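Local coordinates for protein cytochrome P450 (CYP102L1) (Mycobacterium phage Adler, PDB 6N6Q) that binds an iron protoporphyrin IX (heme) and, as in other cytochromes P450, probably uses it to insert an oxygen atom from dioxygen into organic substrates, at residues 285-290 with 430-435; 291-296 with 340-345; 298-303 with 389-394; 303-308 with 440-445. One frame throughout, in Å; residues are numbered along the deposited sequence.

Interaction 1. Residues 285-290 with 430-435; sequences NAIAFA and VIALAA
A432 is the first residue of 430-435 to meet 285-290, its CB lying 3.9 Å from CD1 of I287. The isoleucine supplies most of the reach: CG1 stands beside the backbone N (chi1 -67°) and the chain continues extended to CD1, which ends near the methyl of A432. A small alanine suits this place because its single methyl leaves room for the isoleucine's longer branch to end against it. These segments belong to helix I (265-296) and helix L (422-439) of the P450 fold, roughly parallel members of its central four-helix bundle, and the axes of 285-290 and 430-435 come within 10.6 Å at a crossing angle of -33°. One residue on, L433 turns both methyls to 285-290. Its CD1 is 3.6 Å from CB of A290, with CD2 a little farther from that same methyl at 4.1 Å, so the leucine fork fits over an alanine one turn from I287. CD2 also makes a looser contact, 4.4 Å from CG2 of I287, and L433 meets I335 of helix 329-341 as well. A434 and A435 then face other partners, A434 packing on L331 and A435 on V133 and I137 of helix 119-145.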
# COMPACT_ATOMS: atom_id res chain seq x y z
N ASN A 285 -2.95 -0.95 -6.29
CA ASN A 285 -4.13 -1.81 -6.21
C ASN A 285 -5.34 -1.06 -5.68
O ASN A 285 -6.47 -1.37 -6.07
CB ASN A 285 -3.82 -3.03 -5.35
CG ASN A 285 -2.73 -3.89 -5.94
OD1 ASN A 285 -2.47 -3.85 -7.14
ND2 ASN A 285 -2.07 -4.69 -5.10
N ALA A 286 -5.13 -0.08 -4.80
CA ALA A 286 -6.23 0.76 -4.35
C ALA A 286 -6.82 1.56 -5.51
O ALA A 286 -8.05 1.66 -5.64
CB ALA A 286 -5.77 1.70 -3.24
N ILE A 287 -5.96 2.11 -6.37
CA ILE A 287 -6.43 2.81 -7.56
C ILE A 287 -7.18 1.85 -8.48
O ILE A 287 -8.22 2.19 -9.04
CB ILE A 287 -5.25 3.49 -8.28
CG1 ILE A 287 -4.68 4.62 -7.43
CG2 ILE A 287 -5.68 4.01 -9.64
CD1 ILE A 287 -3.34 5.13 -7.93
N ALA A 288 -6.65 0.63 -8.64
CA ALA A 288 -7.30 -0.35 -9.50
C ALA A 288 -8.68 -0.72 -8.97
O ALA A 288 -9.62 -0.92 -9.75
CB ALA A 288 -6.41 -1.59 -9.64
N PHE A 289 -8.82 -0.83 -7.65
CA PHE A 289 -10.13 -1.08 -7.06
C PHE A 289 -11.08 0.09 -7.31
O PHE A 289 -12.24 -0.11 -7.68
CB PHE A 289 -10.01 -1.35 -5.56
CG PHE A 289 -9.72 -2.78 -5.22
CD1 PHE A 289 -10.65 -3.78 -5.49
CD2 PHE A 289 -8.53 -3.14 -4.61
CE1 PHE A 289 -10.39 -5.10 -5.17
CE2 PHE A 289 -8.26 -4.45 -4.28
CZ PHE A 289 -9.19 -5.44 -4.57
N ALA A 290 -10.60 1.32 -7.11
CA ALA A 290 -11.44 2.49 -7.33
C ALA A 290 -11.83 2.64 -8.79
O ALA A 290 -12.94 3.09 -9.09
CB ALA A 290 -10.74 3.75 -6.83
N VAL A 430 -5.68 10.54 -5.38
CA VAL A 430 -6.70 11.47 -5.85
C VAL A 430 -6.30 12.07 -7.19
O VAL A 430 -7.12 12.14 -8.12
CB VAL A 430 -6.97 12.56 -4.79
CG1 VAL A 430 -7.96 13.58 -5.33
CG2 VAL A 430 -7.50 11.94 -3.52
N ILE A 431 -5.05 12.53 -7.32
CA ILE A 431 -4.60 13.11 -8.58
C ILE A 431 -4.71 12.10 -9.70
O ILE A 431 -5.09 12.43 -10.83
CB ILE A 431 -3.16 13.64 -8.44
CG1 ILE A 431 -3.04 14.61 -7.26
CG2 ILE A 431 -2.73 14.34 -9.72
CD1 ILE A 431 -1.70 15.30 -7.17
N ALA A 432 -4.37 10.83 -9.42
CA ALA A 432 -4.44 9.80 -10.45
C ALA A 432 -5.88 9.56 -10.89
O ALA A 432 -6.16 9.48 -12.09
CB ALA A 432 -3.81 8.50 -9.93
N LEU A 433 -6.80 9.45 -9.93
CA LEU A 433 -8.20 9.21 -10.28
C LEU A 433 -8.84 10.43 -10.91
O LEU A 433 -9.63 10.31 -11.85
CB LEU A 433 -8.97 8.78 -9.03
CG LEU A 433 -8.78 7.33 -8.60
CD1 LEU A 433 -9.38 7.11 -7.22
CD2 LEU A 433 -9.41 6.39 -9.61
N ALA A 434 -8.50 11.63 -10.41
CA ALA A 434 -9.08 12.85 -10.97
C ALA A 434 -8.69 13.02 -12.43
O ALA A 434 -9.52 13.40 -13.26
CB ALA A 434 -8.65 14.06 -10.15
N ALA A 435 -7.43 12.73 -12.76
CA ALA A 435 -6.98 12.86 -14.15
C ALA A 435 -7.67 11.85 -15.05
O ALA A 435 -8.05 12.17 -16.18
CB ALA A 435 -5.46 12.71 -14.22

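Interaction 2. Residues 291-296 with 340-345; sequences LHFLAT and RLWPVA. With HEM (protoporphyrin IX containing Fe), chain E.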
# COMPACT_ATOMS: atom_id res chain seq x y z
N LEU A 291 -10.94 2.27 -9.71
CA LEU A 291 -11.30 2.30 -11.13
C LEU A 291 -12.38 1.28 -11.45
O LEU A 291 -13.28 1.54 -12.26
CB LEU A 291 -10.06 2.06 -11.99
CG LEU A 291 -9.10 3.25 -12.10
CD1 LEU A 291 -7.90 2.89 -12.96
CD2 LEU A 291 -9.83 4.45 -12.67
N HIS A 292 -12.32 0.10 -10.81
CA HIS A 292 -13.36 -0.91 -11.03
C HIS A 292 -14.71 -0.42 -10.54
O HIS A 292 -15.72 -0.52 -11.26
CB HIS A 292 -12.98 -2.21 -10.33
CG HIS A 292 -14.13 -3.16 -10.18
ND1 HIS A 292 -14.61 -3.92 -11.23
CD2 HIS A 292 -14.92 -3.45 -9.12
CE1 HIS A 292 -15.63 -4.64 -10.81
NE2 HIS A 292 -15.84 -4.38 -9.53
N PHE A 293 -14.77 0.11 -9.32
CA PHE A 293 -16.04 0.54 -8.77
C PHE A 293 -16.57 1.79 -9.46
O PHE A 293 -17.79 2.00 -9.51
CB PHE A 293 -15.90 0.77 -7.26
CG PHE A 293 -15.84 -0.50 -6.46
CD1 PHE A 293 -16.77 -1.51 -6.66
CD2 PHE A 293 -14.85 -0.69 -5.51
CE1 PHE A 293 -16.71 -2.68 -5.93
CE2 PHE A 293 -14.79 -1.86 -4.78
CZ PHE A 293 -15.72 -2.86 -4.99
N LEU A 294 -15.69 2.62 -10.02
CA LEU A 294 -16.15 3.75 -10.83
C LEU A 294 -16.66 3.29 -12.19
O LEU A 294 -17.60 3.88 -12.73
CB LEU A 294 -15.03 4.77 -11.01
CG LEU A 294 -14.65 5.63 -9.80
CD1 LEU A 294 -13.38 6.42 -10.08
CD2 LEU A 294 -15.79 6.56 -9.41
N ALA A 295 -16.06 2.24 -12.75
CA ALA A 295 -16.51 1.70 -14.03
C ALA A 295 -17.74 0.81 -13.91
O ALA A 295 -18.29 0.40 -14.94
CB ALA A 295 -15.38 0.92 -14.70
N THR A 296 -18.19 0.51 -12.70
CA THR A 296 -19.30 -0.40 -12.46
C THR A 296 -20.54 0.28 -11.92
O THR A 296 -21.65 -0.02 -12.37
CB THR A 296 -18.85 -1.51 -11.50
OG1 THR A 296 -17.93 -2.38 -12.17
CG2 THR A 296 -20.05 -2.33 -11.01
N ARG A 340 -12.07 0.61 2.37
CA ARG A 340 -12.87 -0.13 3.34
C ARG A 340 -13.28 -1.49 2.79
O ARG A 340 -12.96 -2.53 3.38
CB ARG A 340 -14.11 0.68 3.74
CG ARG A 340 -14.91 0.03 4.86
CD ARG A 340 -16.31 0.63 4.97
NE ARG A 340 -17.12 0.33 3.80
CZ ARG A 340 -17.79 -0.80 3.61
NH1 ARG A 340 -17.74 -1.75 4.53
NH2 ARG A 340 -18.50 -0.98 2.51
N LEU A 341 -13.97 -1.49 1.65
CA LEU A 341 -14.48 -2.75 1.10
C LEU A 341 -13.35 -3.71 0.75
O LEU A 341 -13.51 -4.93 0.87
CB LEU A 341 -15.34 -2.47 -0.13
CG LEU A 341 -16.39 -3.53 -0.46
CD1 LEU A 341 -17.32 -3.74 0.73
CD2 LEU A 341 -17.19 -3.13 -1.69
N TRP A 342 -12.20 -3.18 0.32
CA TRP A 342 -11.05 -4.01 -0.01
C TRP A 342 -9.78 -3.29 0.42
O TRP A 342 -9.14 -2.60 -0.38
CB TRP A 342 -11.01 -4.34 -1.50
CG TRP A 342 -12.12 -5.24 -1.92
CD1 TRP A 342 -13.29 -4.87 -2.53
CD2 TRP A 342 -12.19 -6.66 -1.76
NE1 TRP A 342 -14.07 -5.98 -2.76
CE2 TRP A 342 -13.42 -7.09 -2.30
CE3 TRP A 342 -11.32 -7.61 -1.21
CZ2 TRP A 342 -13.81 -8.42 -2.30
CZ3 TRP A 342 -11.71 -8.94 -1.21
CH2 TRP A 342 -12.94 -9.33 -1.75
N PRO A 343 -9.38 -3.44 1.68
CA PRO A 343 -8.12 -2.82 2.12
C PRO A 343 -6.93 -3.55 1.55
O PRO A 343 -6.69 -4.72 1.87
CB PRO A 343 -8.19 -2.94 3.65
CG PRO A 343 -9.20 -4.01 3.94
CD PRO A 343 -9.91 -4.39 2.67
N VAL A 344 -6.17 -2.87 0.67
CA VAL A 344 -5.05 -3.51 0.00
C VAL A 344 -4.04 -4.03 1.02
O VAL A 344 -3.40 -5.07 0.80
CB VAL A 344 -4.40 -2.54 -1.00
CG1 VAL A 344 -5.36 -2.25 -2.14
CG2 VAL A 344 -3.97 -1.25 -0.32
N ALA A 345 -3.89 -3.34 2.15
CA ALA A 345 -3.19 -3.91 3.29
C ALA A 345 -4.24 -4.56 4.18
O ALA A 345 -4.82 -3.90 5.05
CB ALA A 345 -2.41 -2.84 4.05
CHA HEM E . 3.16 1.06 7.02
CHB HEM E . -0.88 0.60 4.36
CHC HEM E . 1.01 3.56 0.99
CHD HEM E . 5.28 3.38 3.30
C1A HEM E . 1.89 0.69 6.63
C2A HEM E . 0.94 -0.11 7.37
C3A HEM E . -0.16 -0.23 6.64
C4A HEM E . 0.03 0.48 5.40
CMA HEM E . -1.43 -1.01 7.05
CAA HEM E . 1.16 -0.73 8.77
CBA HEM E . 1.85 -2.08 8.60
CGA HEM E . 1.93 -2.81 9.92
O1A HEM E . 1.34 -2.32 10.92
O2A HEM E . 2.58 -3.89 9.96
C1B HEM E . -0.74 1.41 3.25
C2B HEM E . -1.78 1.70 2.28
C3B HEM E . -1.27 2.52 1.34
C4B HEM E . 0.12 2.76 1.69
CMB HEM E . -3.22 1.13 2.39
CAB HEM E . -1.93 3.14 0.09
CBB HEM E . -3.19 2.93 -0.30
C1C HEM E . 2.33 3.80 1.32
C2C HEM E . 3.24 4.69 0.63
C3C HEM E . 4.42 4.65 1.25
C4C HEM E . 4.31 3.73 2.38
CMC HEM E . 2.93 5.54 -0.62
CAC HEM E . 5.65 5.48 0.79
CBC HEM E . 6.82 5.46 1.44
C1D HEM E . 5.09 2.75 4.51
C2D HEM E . 6.10 2.51 5.53
C3D HEM E . 5.51 1.87 6.55
C4D HEM E . 4.11 1.68 6.23
CMD HEM E . 7.58 2.92 5.44
CAD HEM E . 6.21 1.42 7.86
CBD HEM E . 6.25 2.57 8.85
CGD HEM E . 6.84 2.11 10.16
O1D HEM E . 7.48 2.94 10.86
O2D HEM E . 6.69 0.91 10.50
NA HEM E . 1.30 1.03 5.43
NB HEM E . 0.40 2.07 2.86
NC HEM E . 3.02 3.24 2.38
ND HEM E . 3.89 2.23 4.98
FE HEM E . 2.19 2.03 3.83
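F293 meets 340-345 with the outer end of its ring, and the packing there is entirely apolar. CZ lies 3.6 Å from CD2 of L341, the leucine methyl coming in obliquely to the ring. L341 has CG anti to the backbone N (chi1 -155°), and its CD2 branch ends at the phenylalanine, the two side chains crossing at about a right angle. The aromatic part of the contact is edge against edge: CD1 of W342 lies near the plane of the F293 ring, 4.0 Å from CZ, while CZ in turn sits near the indole plane. The indole also stacks on F289, and F293 on F391. Within 291-296, CD2 of H292 rests 3.6 Å above the F293 ring plane, offset toward the rim.

The polar bond here is local to the helix. OG1 of T296 donates to O of H292 at 3.0 Å, approaching from above the carbonyl plane; a threonine in a helix can return its hydroxyl in this way to the carbonyl four residues earlier.

Heme contacts come from the far end of 340-345, where small apolar side chains suit the porphyrin rim: CB of A345 is 3.6 Å from CMA of the heme, and CG2 of V344 is 3.7 Å from CMB. R340, in a salt bridge with E337 and a cation-pi contact with W384, is the arginine of the ExxR motif that marks the P450 K helix, whose following chain passes beside the heme.

Interaction 3. Residues 298-303 with 389-394; sequences PDVAAQ and AEFKPE
V300 holds CG1 anti to its backbone N and CG2 beside it (chi1 173°), a setting that puts CG1 between F391 and P393 and CG2 against P393. F391 likewise has CG anti to N (chi1 -177°), which swings its ring toward the start of helix 298-311, the J helix of the P450 fold. The loop 389-394 follows the K' region and leads into P393-E394-R395, the PER signature that precedes the meander and whose arginine typically joins the ExxR pair, here E337 and R340.

Valine and proline reach toward each other, two compact apolar groups without polar atoms that would need partners in this buried spot. CG2 of V300 is 3.6 Å from CD of P393, and CG1 is 3.7 Å from CG of the same pyrrolidine ring, which therefore faces both branches of the valine. Y330 of helix 329-341 touches both residues. Beside this pair the loop backbone is tied to the K helix as well, N of K392 bonding to OE2 of E337.

The solvent-side part of the contact is polar and suits longer, flexible side chains. Q303 runs out extended while E394 bends back at chi2, and the amide and carboxylate come from opposite directions with planes 65° apart. D299 and E394 are both acidic, with OD2 and OE2 6.1 Å apart, a pair of like charges whose repulsion, if any, is probably slight at this distance. On the inner side, CG1 of V300 meets the F391 ring at its edge, in the ring plane, 4.0 Å from CE2.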
# COMPACT_ATOMS: atom_id res chain seq x y z
N PRO A 298 -22.68 3.46 -11.93
CA PRO A 298 -22.69 4.68 -12.76
C PRO A 298 -22.98 5.95 -11.99
O PRO A 298 -22.48 7.02 -12.37
CB PRO A 298 -23.78 4.38 -13.79
CG PRO A 298 -24.71 3.45 -13.08
CD PRO A 298 -23.84 2.59 -12.20
N ASP A 299 -23.78 5.89 -10.92
CA ASP A 299 -24.12 7.11 -10.19
C ASP A 299 -22.90 7.67 -9.48
O ASP A 299 -22.73 8.90 -9.40
CB ASP A 299 -25.25 6.83 -9.19
CG ASP A 299 -25.91 8.11 -8.70
OD1 ASP A 299 -25.59 9.19 -9.23
OD2 ASP A 299 -26.76 8.02 -7.79
N VAL A 300 -22.04 6.80 -8.94
CA VAL A 300 -20.81 7.27 -8.31
C VAL A 300 -19.88 7.89 -9.34
O VAL A 300 -19.29 8.95 -9.11
CB VAL A 300 -20.13 6.10 -7.56
CG1 VAL A 300 -18.76 6.53 -7.04
CG2 VAL A 300 -21.02 5.61 -6.43
N ALA A 301 -19.73 7.24 -10.50
CA ALA A 301 -18.88 7.78 -11.55
C ALA A 301 -19.38 9.14 -12.02
O ALA A 301 -18.59 10.03 -12.33
CB ALA A 301 -18.81 6.81 -12.73
N ALA A 302 -20.70 9.32 -12.06
CA ALA A 302 -21.26 10.60 -12.48
C ALA A 302 -20.97 11.69 -11.45
O ALA A 302 -20.57 12.80 -11.81
CB ALA A 302 -22.77 10.47 -12.71
N GLN A 303 -21.17 11.39 -10.16
CA GLN A 303 -20.94 12.39 -9.13
C GLN A 303 -19.46 12.74 -9.01
O GLN A 303 -19.11 13.90 -8.76
CB GLN A 303 -21.49 11.89 -7.79
CG GLN A 303 -21.45 12.94 -6.69
CD GLN A 303 -22.27 12.54 -5.47
OE1 GLN A 303 -22.99 11.54 -5.49
NE2 GLN A 303 -22.16 13.33 -4.41
N ALA A 389 -21.60 -4.77 2.45
CA ALA A 389 -21.01 -5.36 1.25
C ALA A 389 -21.21 -4.50 0.01
O ALA A 389 -20.74 -4.88 -1.07
CB ALA A 389 -21.59 -6.75 1.01
N GLU A 390 -21.88 -3.36 0.13
CA GLU A 390 -22.15 -2.49 -1.01
C GLU A 390 -21.12 -1.37 -1.06
O GLU A 390 -20.63 -0.89 -0.04
CB GLU A 390 -23.56 -1.90 -0.93
CG GLU A 390 -24.65 -2.91 -0.62
CD GLU A 390 -26.04 -2.31 -0.70
OE1 GLU A 390 -26.95 -2.99 -1.21
OE2 GLU A 390 -26.22 -1.16 -0.25
N PHE A 391 -20.80 -0.94 -2.28
CA PHE A 391 -19.91 0.20 -2.51
C PHE A 391 -20.75 1.46 -2.47
O PHE A 391 -21.48 1.77 -3.41
CB PHE A 391 -19.16 0.05 -3.83
CG PHE A 391 -18.17 1.15 -4.09
CD1 PHE A 391 -16.90 1.11 -3.54
CD2 PHE A 391 -18.51 2.23 -4.89
CE1 PHE A 391 -15.99 2.12 -3.77
CE2 PHE A 391 -17.60 3.25 -5.13
CZ PHE A 391 -16.34 3.19 -4.57
N LYS A 392 -20.67 2.20 -1.36
CA LYS A 392 -21.43 3.43 -1.17
C LYS A 392 -20.50 4.49 -0.60
O LYS A 392 -20.25 4.51 0.62
CB LYS A 392 -22.64 3.20 -0.26
CG LYS A 392 -23.53 2.05 -0.68
CD LYS A 392 -24.69 1.84 0.30
CE LYS A 392 -25.73 2.94 0.17
NZ LYS A 392 -26.96 2.61 0.94
N PRO A 393 -19.97 5.38 -1.44
CA PRO A 393 -19.01 6.38 -0.94
C PRO A 393 -19.58 7.30 0.12
O PRO A 393 -18.84 7.71 1.03
CB PRO A 393 -18.62 7.16 -2.21
CG PRO A 393 -18.90 6.22 -3.33
CD PRO A 393 -20.11 5.43 -2.90
N GLU A 394 -20.87 7.65 0.04
CA GLU A 394 -21.46 8.55 1.02
C GLU A 394 -21.43 7.98 2.43
O GLU A 394 -21.58 8.74 3.40
CB GLU A 394 -22.91 8.89 0.62
CG GLU A 394 -23.04 9.83 -0.57
CD GLU A 394 -23.12 9.10 -1.90
OE1 GLU A 394 -22.69 7.92 -1.97
OE2 GLU A 394 -23.62 9.70 -2.88

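Interaction 4. Residues 303-308 with 440-445; sequences QARAEV and FELEPR
R305 stretches from helix 303-308 to the backbone of F440, and its torsions explain the reach. CG is anti to the backbone N (chi1 -153°), the chain stays extended through chi2, and a bend at chi3 (-56°) then turns the guanidinium toward the strand. NH1 lies 2.6 Å from O of F440, which sits near the guanidinium plane at its edge. The bond is nevertheless weak, since the N-H...O angle is 123°. NH1 also bonds weakly to O of L437, so arginine, with its long arm and several N-H groups, suits a place where the L helix (422-439) ends and its last carbonyls would be expected to carry partial negative charge. In the P450 fold this links the J helix to the small antiparallel sheet that strand 440-444 forms with 464-469 and 150-151, the strand following directly on the L helix. CB of E441 lies 4.2 Å above the guanidinium plane, offset toward the rim; its carboxylate remains well separated, OE1 being 6.3 Å from NH1. CG of L442 comes within 4.4 Å of NH2, while its side chain packs on I436 and L437. F440 points away from R305, burying its ring against I137, W140 and A144 of helix 119-145.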
# COMPACT_ATOMS: atom_id res chain seq x y z
N GLN A 303 -21.17 11.39 -10.16
CA GLN A 303 -20.94 12.39 -9.13
C GLN A 303 -19.46 12.74 -9.01
O GLN A 303 -19.11 13.90 -8.76
CB GLN A 303 -21.49 11.89 -7.79
CG GLN A 303 -21.45 12.94 -6.69
CD GLN A 303 -22.27 12.54 -5.47
OE1 GLN A 303 -22.99 11.54 -5.49
NE2 GLN A 303 -22.16 13.33 -4.41
N ALA A 304 -18.58 11.77 -9.20
CA ALA A 304 -17.15 12.05 -9.16
C ALA A 304 -16.69 12.81 -10.40
O ALA A 304 -15.91 13.76 -10.30
CB ALA A 304 -16.35 10.75 -8.99
N ARG A 305 -17.18 12.40 -11.57
CA ARG A 305 -16.82 13.11 -12.80
C ARG A 305 -17.35 14.54 -12.79
O ARG A 305 -16.75 15.42 -13.42
CB ARG A 305 -17.35 12.35 -14.02
CG ARG A 305 -16.56 12.58 -15.29
CD ARG A 305 -17.07 11.73 -16.44
NE ARG A 305 -17.07 10.30 -16.12
CZ ARG A 305 -16.02 9.50 -16.26
NH1 ARG A 305 -14.87 9.98 -16.72
NH2 ARG A 305 -16.11 8.22 -15.95
N ALA A 306 -18.45 14.79 -12.09
CA ALA A 306 -18.96 16.15 -11.98
C ALA A 306 -18.11 16.99 -11.04
O ALA A 306 -17.97 18.21 -11.25
CB ALA A 306 -20.41 16.14 -11.52
N GLU A 307 -17.53 16.38 -10.01
CA GLU A 307 -16.69 17.12 -9.08
C GLU A 307 -15.37 17.52 -9.72
O GLU A 307 -14.85 18.62 -9.46
CB GLU A 307 -16.45 16.30 -7.81
CG GLU A 307 -15.84 17.09 -6.67
CD GLU A 307 -15.50 16.21 -5.47
OE1 GLU A 307 -14.81 15.19 -5.66
OE2 GLU A 307 -15.94 16.54 -4.35
N VAL A 308 -14.81 16.66 -10.56
CA VAL A 308 -13.56 16.99 -11.23
C VAL A 308 -13.78 17.87 -12.45
O VAL A 308 -12.85 18.57 -12.88
CB VAL A 308 -12.79 15.71 -11.63
CG1 VAL A 308 -12.53 14.85 -10.40
CG2 VAL A 308 -13.55 14.93 -12.69
N PHE A 440 -10.80 10.44 -19.49
CA PHE A 440 -11.35 9.24 -20.10
C PHE A 440 -12.68 8.88 -19.46
O PHE A 440 -13.01 9.33 -18.36
CB PHE A 440 -10.39 8.05 -19.96
CG PHE A 440 -9.00 8.33 -20.45
CD1 PHE A 440 -8.69 8.28 -21.80
CD2 PHE A 440 -7.98 8.63 -19.55
CE1 PHE A 440 -7.41 8.53 -22.24
CE2 PHE A 440 -6.70 8.89 -19.99
CZ PHE A 440 -6.42 8.83 -21.34
N GLU A 441 -13.43 8.04 -20.17
CA GLU A 441 -14.57 7.33 -19.60
C GLU A 441 -14.24 5.84 -19.57
O GLU A 441 -13.52 5.33 -20.42
CB GLU A 441 -15.85 7.59 -20.39
CG GLU A 441 -15.81 7.15 -21.84
CD GLU A 441 -17.02 7.63 -22.62
OE1 GLU A 441 -17.56 8.70 -22.27
OE2 GLU A 441 -17.44 6.94 -23.57
N LEU A 442 -14.78 5.16 -18.56
CA LEU A 442 -14.36 3.80 -18.23
C LEU A 442 -15.39 2.81 -18.75
O LEU A 442 -16.58 2.90 -18.42
CB LEU A 442 -14.19 3.65 -16.72
CG LEU A 442 -13.44 4.78 -16.00
CD1 LEU A 442 -13.54 4.62 -14.49
CD2 LEU A 442 -11.99 4.83 -16.44
N GLU A 443 -14.93 1.86 -19.56
CA GLU A 443 -15.78 0.78 -20.05
C GLU A 443 -15.35 -0.53 -19.42
O GLU A 443 -14.24 -1.01 -19.70
CB GLU A 443 -15.71 0.68 -21.58
CG GLU A 443 -16.58 -0.43 -22.17
CD GLU A 443 -16.42 -0.57 -23.67
OE1 GLU A 443 -15.73 0.27 -24.28
OE2 GLU A 443 -16.99 -1.52 -24.24
N PRO A 444 -16.16 -1.14 -18.56
CA PRO A 444 -15.79 -2.43 -17.97
C PRO A 444 -15.97 -3.56 -18.97
O PRO A 444 -16.58 -3.40 -20.03
CB PRO A 444 -16.77 -2.57 -16.80
CG PRO A 444 -17.97 -1.83 -17.25
CD PRO A 444 -17.46 -0.66 -18.07
N ARG A 445 -15.42 -4.72 -18.62
CA ARG A 445 -15.53 -5.91 -19.45
C ARG A 445 -16.84 -6.63 -19.15
O ARG A 445 -17.07 -7.00 -17.99
CB ARG A 445 -14.36 -6.84 -19.22
CG ARG A 445 -14.42 -8.12 -20.03
CD ARG A 445 -13.09 -8.83 -20.05
NE ARG A 445 -12.10 -8.12 -20.86
CZ ARG A 445 -11.90 -8.36 -22.15
NH1 ARG A 445 -12.61 -9.28 -22.78
NH2 ARG A 445 -10.98 -7.67 -22.82

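Interactions 1 and 2 share helix 265-296 and are buried and apolar, joining it to the L helix and to the end of the K helix near the heme; they touch where L433 meets L291 and where V344 packs on N285 and A286. Interactions 3 and 4 share the J helix and Q303 but lie farther from the chain's centre and are only partly buried, so apolar packing gives way to polar groups toward the edge of interaction 3 and to a weak arginine-carbonyl bond in interaction 4. Rings tie 2 to 3 through F293 and F391, while L442 packs on L294, connecting 2 with 4. The L helix and the strand after it serve interactions 1 and 4 in turn.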